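Local atomic coordinates of halogenase PltM (Pseudomonas fluorescens, PDB entry 6BZN), a protein that halogenates phenolic substrates, with unusual versatility in both substrate and halide, and binds FAD, probably working as a flavin-dependent enzyme. Residues Asn414-Leu426 with Leu506-Ile519. Numbering follows the deposited sequence.
Sequences NVWHRVWLSGSNL and LLPLGYSRISNRFI
Arg418 reaches from helix 410-441 toward Tyr511 and Ile514 and shows how one buried guanidinium can hold segment 506-519, which has neither helix nor strand. Its CB, CG and CD run past Tyr511 O, which comes nearest to Arg418 CD (3.2 Å), with Ile519 CD1 beside CG and Ile514 CD1 beside CD. A bend at chi2 (134°) turns the chain back along its own helix, where NE donates to both Asn414 O and Asn414 OD1. At the tip, Arg418 NH1 bonds Tyr511 O (2.9 Å) and, weakly, the carbonyl of Arg513. Arg418 NH2 bonds Asn516 O (2.8 Å) and also the side-chain oxygen of Asn414. Ile514 and Ile519 lie over opposite faces of the guanidinium, limiting its tilt. A methionine in its place would probably leave the carbonyls of Tyr511 and Asn516 without their donor and let the loop drift. Asn414 turns ND2 to Ile514 O. One turn on, Ser422 CB sits 3.7 Å from the centre of the Tyr511 ring in a CH-pi contact; a further turn on, Asn425 ND2 meets Tyr511 OH almost straight on (2.6 Å, 169°). Two successive type I turns, Gly510 to Arg513 and Arg513 to Asn516, thus fasten the C-terminal tail to the helical region, away from the flavin site.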
# COMPACT_ATOMS: atom_id res chain seq x y z
N ASN A 414 11.60 18.13 -2.57
CA ASN A 414 12.26 17.71 -3.81
C ASN A 414 13.50 16.88 -3.49
O ASN A 414 13.67 15.79 -4.05
CB ASN A 414 12.58 18.96 -4.66
CG ASN A 414 13.28 18.64 -5.97
OD1 ASN A 414 13.27 17.52 -6.45
ND2 ASN A 414 13.92 19.66 -6.54
N VAL A 415 14.34 17.34 -2.56
CA VAL A 415 15.52 16.57 -2.19
C VAL A 415 15.09 15.23 -1.54
O VAL A 415 15.58 14.16 -1.92
CB VAL A 415 16.47 17.33 -1.24
CG1 VAL A 415 17.68 16.48 -0.94
CG2 VAL A 415 16.95 18.64 -1.89
N TRP A 416 14.18 15.32 -0.58
CA TRP A 416 13.72 14.14 0.16
C TRP A 416 13.13 13.03 -0.73
O TRP A 416 13.43 11.85 -0.50
CB TRP A 416 12.73 14.51 1.27
CG TRP A 416 12.03 13.31 1.83
CD1 TRP A 416 10.77 12.90 1.55
CD2 TRP A 416 12.59 12.32 2.70
NE1 TRP A 416 10.48 11.75 2.24
CE2 TRP A 416 11.59 11.36 2.94
CE3 TRP A 416 13.84 12.16 3.31
CZ2 TRP A 416 11.79 10.27 3.77
CZ3 TRP A 416 14.04 11.07 4.15
CH2 TRP A 416 13.01 10.13 4.36
N HIS A 417 12.33 13.39 -1.73
CA HIS A 417 11.63 12.37 -2.52
C HIS A 417 12.59 11.42 -3.24
O HIS A 417 12.23 10.28 -3.49
CB HIS A 417 10.56 12.97 -3.45
CG HIS A 417 10.98 13.12 -4.88
ND1 HIS A 417 11.80 14.14 -5.31
CD2 HIS A 417 10.63 12.43 -5.99
CE1 HIS A 417 11.96 14.05 -6.62
NE2 HIS A 417 11.25 13.03 -7.06
N ARG A 418 13.81 11.87 -3.50
CA ARG A 418 14.84 11.03 -4.11
C ARG A 418 15.32 9.91 -3.21
O ARG A 418 15.81 8.91 -3.70
CB ARG A 418 16.04 11.89 -4.56
CG ARG A 418 15.66 12.90 -5.64
CD ARG A 418 16.21 14.30 -5.36
NE ARG A 418 15.53 15.26 -6.23
CZ ARG A 418 15.79 15.45 -7.53
NH1 ARG A 418 16.79 14.81 -8.14
NH2 ARG A 418 15.05 16.30 -8.22
N VAL A 419 15.19 10.08 -1.89
CA VAL A 419 15.50 9.00 -0.93
C VAL A 419 14.47 7.86 -1.09
O VAL A 419 14.84 6.70 -1.28
CB VAL A 419 15.56 9.54 0.52
CG1 VAL A 419 15.75 8.42 1.54
CG2 VAL A 419 16.68 10.56 0.66
N TRP A 420 13.19 8.21 -1.08
CA TRP A 420 12.13 7.25 -1.39
C TRP A 420 12.31 6.63 -2.78
O TRP A 420 12.27 5.41 -2.95
CB TRP A 420 10.75 7.91 -1.31
CG TRP A 420 9.70 7.12 -2.04
CD1 TRP A 420 9.11 5.96 -1.63
CD2 TRP A 420 9.14 7.42 -3.31
NE1 TRP A 420 8.22 5.52 -2.58
CE2 TRP A 420 8.23 6.40 -3.63
CE3 TRP A 420 9.34 8.47 -4.24
CZ2 TRP A 420 7.50 6.38 -4.82
CZ3 TRP A 420 8.61 8.46 -5.41
CH2 TRP A 420 7.71 7.42 -5.70
N LEU A 421 12.50 7.48 -3.79
CA LEU A 421 12.53 6.99 -5.17
C LEU A 421 13.65 5.99 -5.41
O LEU A 421 13.41 4.95 -5.98
CB LEU A 421 12.63 8.14 -6.16
CG LEU A 421 12.52 7.76 -7.64
CD1 LEU A 421 11.12 7.29 -7.98
CD2 LEU A 421 12.90 8.94 -8.52
N SER A 422 14.87 6.33 -5.00
CA SER A 422 16.01 5.46 -5.19
C SER A 422 15.82 4.10 -4.52
O SER A 422 16.17 3.08 -5.10
CB SER A 422 17.33 6.13 -4.74
OG SER A 422 17.33 6.49 -3.35
N GLY A 423 15.25 4.10 -3.32
CA GLY A 423 14.96 2.87 -2.62
C GLY A 423 13.91 2.02 -3.30
O GLY A 423 14.11 0.83 -3.53
N SER A 424 12.79 2.65 -3.64
CA SER A 424 11.73 1.97 -4.37
C SER A 424 12.24 1.40 -5.70
O SER A 424 11.90 0.27 -6.07
CB SER A 424 10.56 2.92 -4.62
OG SER A 424 9.58 2.28 -5.43
N ASN A 425 13.03 2.18 -6.43
CA ASN A 425 13.60 1.71 -7.70
C ASN A 425 14.47 0.47 -7.52
O ASN A 425 14.39 -0.46 -8.32
CB ASN A 425 14.43 2.81 -8.38
CG ASN A 425 13.61 4.00 -8.86
OD1 ASN A 425 12.37 3.95 -8.99
ND2 ASN A 425 14.30 5.07 -9.16
N LEU A 426 15.28 0.43 -6.45
CA LEU A 426 16.11 -0.74 -6.13
C LEU A 426 15.25 -1.97 -5.77
O LEU A 426 15.49 -3.05 -6.27
CB LEU A 426 17.13 -0.43 -5.03
CG LEU A 426 18.39 0.33 -5.50
CD1 LEU A 426 19.16 0.88 -4.32
CD2 LEU A 426 19.32 -0.54 -6.33
N LEU A 506 23.61 3.23 -6.26
CA LEU A 506 22.19 3.23 -6.61
C LEU A 506 22.06 3.02 -8.11
O LEU A 506 23.06 2.96 -8.84
CB LEU A 506 21.54 4.57 -6.21
CG LEU A 506 21.74 5.11 -4.78
CD1 LEU A 506 21.12 6.49 -4.62
CD2 LEU A 506 21.21 4.15 -3.73
N LEU A 507 20.82 2.95 -8.60
CA LEU A 507 20.60 2.95 -10.03
C LEU A 507 21.08 4.29 -10.62
O LEU A 507 20.97 5.34 -9.97
CB LEU A 507 19.12 2.70 -10.39
CG LEU A 507 18.49 1.39 -9.91
CD1 LEU A 507 17.10 1.25 -10.53
CD2 LEU A 507 19.34 0.17 -10.24
N PRO A 508 21.62 4.27 -11.84
CA PRO A 508 22.26 5.47 -12.41
C PRO A 508 21.27 6.50 -13.00
O PRO A 508 21.37 6.88 -14.17
CB PRO A 508 23.16 4.87 -13.50
CG PRO A 508 22.38 3.70 -13.99
CD PRO A 508 21.68 3.13 -12.78
N LEU A 509 20.33 6.98 -12.17
CA LEU A 509 19.25 7.87 -12.62
C LEU A 509 19.53 9.35 -12.39
O LEU A 509 18.76 10.19 -12.83
CB LEU A 509 17.91 7.48 -11.97
CG LEU A 509 17.11 6.41 -12.73
CD1 LEU A 509 17.89 5.15 -12.97
CD2 LEU A 509 15.80 6.10 -12.03
N GLY A 510 20.62 9.69 -11.71
CA GLY A 510 20.93 11.10 -11.47
C GLY A 510 20.07 11.69 -10.37
O GLY A 510 19.56 12.81 -10.49
N TYR A 511 19.95 10.95 -9.27
CA TYR A 511 19.17 11.38 -8.12
C TYR A 511 19.70 12.66 -7.47
O TYR A 511 18.93 13.40 -6.88
CB TYR A 511 19.11 10.29 -7.06
CG TYR A 511 18.50 9.00 -7.52
CD1 TYR A 511 17.12 8.89 -7.74
CD2 TYR A 511 19.29 7.88 -7.73
CE1 TYR A 511 16.57 7.69 -8.16
CE2 TYR A 511 18.74 6.69 -8.13
CZ TYR A 511 17.38 6.60 -8.35
OH TYR A 511 16.89 5.38 -8.75
N SER A 512 21.00 12.92 -7.57
CA SER A 512 21.56 14.14 -6.96
C SER A 512 21.35 15.42 -7.79
O SER A 512 21.68 16.51 -7.32
CB SER A 512 23.04 13.98 -6.67
OG SER A 512 23.77 13.89 -7.88
N ARG A 513 20.83 15.30 -9.00
CA ARG A 513 20.53 16.48 -9.82
C ARG A 513 19.19 17.08 -9.45
O ARG A 513 18.15 16.77 -10.06
CB ARG A 513 20.57 16.14 -11.31
CG ARG A 513 21.94 15.65 -11.71
CD ARG A 513 22.23 15.88 -13.19
NE ARG A 513 23.67 15.97 -13.43
CZ ARG A 513 24.22 16.27 -14.61
NH1 ARG A 513 25.55 16.33 -14.71
NH2 ARG A 513 23.47 16.52 -15.68
N ILE A 514 19.24 17.97 -8.46
CA ILE A 514 18.04 18.52 -7.82
C ILE A 514 17.20 19.40 -8.75
O ILE A 514 15.98 19.51 -8.59
CB ILE A 514 18.40 19.28 -6.51
CG1 ILE A 514 19.21 18.38 -5.56
CG2 ILE A 514 17.17 19.79 -5.78
CD1 ILE A 514 18.61 17.01 -5.29
N SER A 515 17.85 20.03 -9.74
CA SER A 515 17.14 20.88 -10.70
C SER A 515 16.25 20.10 -11.67
O SER A 515 15.33 20.65 -12.25
CB SER A 515 18.14 21.76 -11.47
OG SER A 515 18.97 20.95 -12.27
N ASN A 516 16.55 18.81 -11.86
CA ASN A 516 15.68 17.93 -12.61
C ASN A 516 14.58 17.34 -11.70
O ASN A 516 14.81 16.39 -10.97
CB ASN A 516 16.48 16.79 -13.25
CG ASN A 516 15.59 15.82 -14.02
OD1 ASN A 516 14.46 16.14 -14.40
ND2 ASN A 516 16.10 14.61 -14.23
N ARG A 517 13.38 17.90 -11.81
CA ARG A 517 12.24 17.50 -10.98
C ARG A 517 11.41 16.32 -11.50
O ARG A 517 10.45 15.90 -10.85
CB ARG A 517 11.35 18.71 -10.77
CG ARG A 517 12.06 19.75 -9.93
CD ARG A 517 11.27 21.01 -9.66
NE ARG A 517 11.09 21.89 -10.81
CZ ARG A 517 10.00 21.97 -11.58
NH1 ARG A 517 8.96 21.16 -11.41
NH2 ARG A 517 9.95 22.86 -12.58
N PHE A 518 11.79 15.80 -12.66
CA PHE A 518 11.10 14.69 -13.31
C PHE A 518 12.14 13.67 -13.69
O PHE A 518 12.59 13.59 -14.83
CB PHE A 518 10.36 15.20 -14.56
CG PHE A 518 9.42 16.32 -14.27
CD1 PHE A 518 8.24 16.08 -13.58
CD2 PHE A 518 9.72 17.62 -14.65
CE1 PHE A 518 7.37 17.11 -13.27
CE2 PHE A 518 8.84 18.66 -14.36
CZ PHE A 518 7.67 18.40 -13.67
N ILE A 519 12.53 12.88 -12.69
CA ILE A 519 13.60 11.89 -12.85
C ILE A 519 13.14 10.74 -13.74
O ILE A 519 12.18 10.06 -13.41
CB ILE A 519 14.04 11.36 -11.47
CG1 ILE A 519 14.68 12.50 -10.66
CG2 ILE A 519 15.00 10.19 -11.62
CD1 ILE A 519 14.74 12.23 -9.17
O HOH W 1 11.13 13.15 -9.97
O HOH W 2 18.25 3.38 -7.15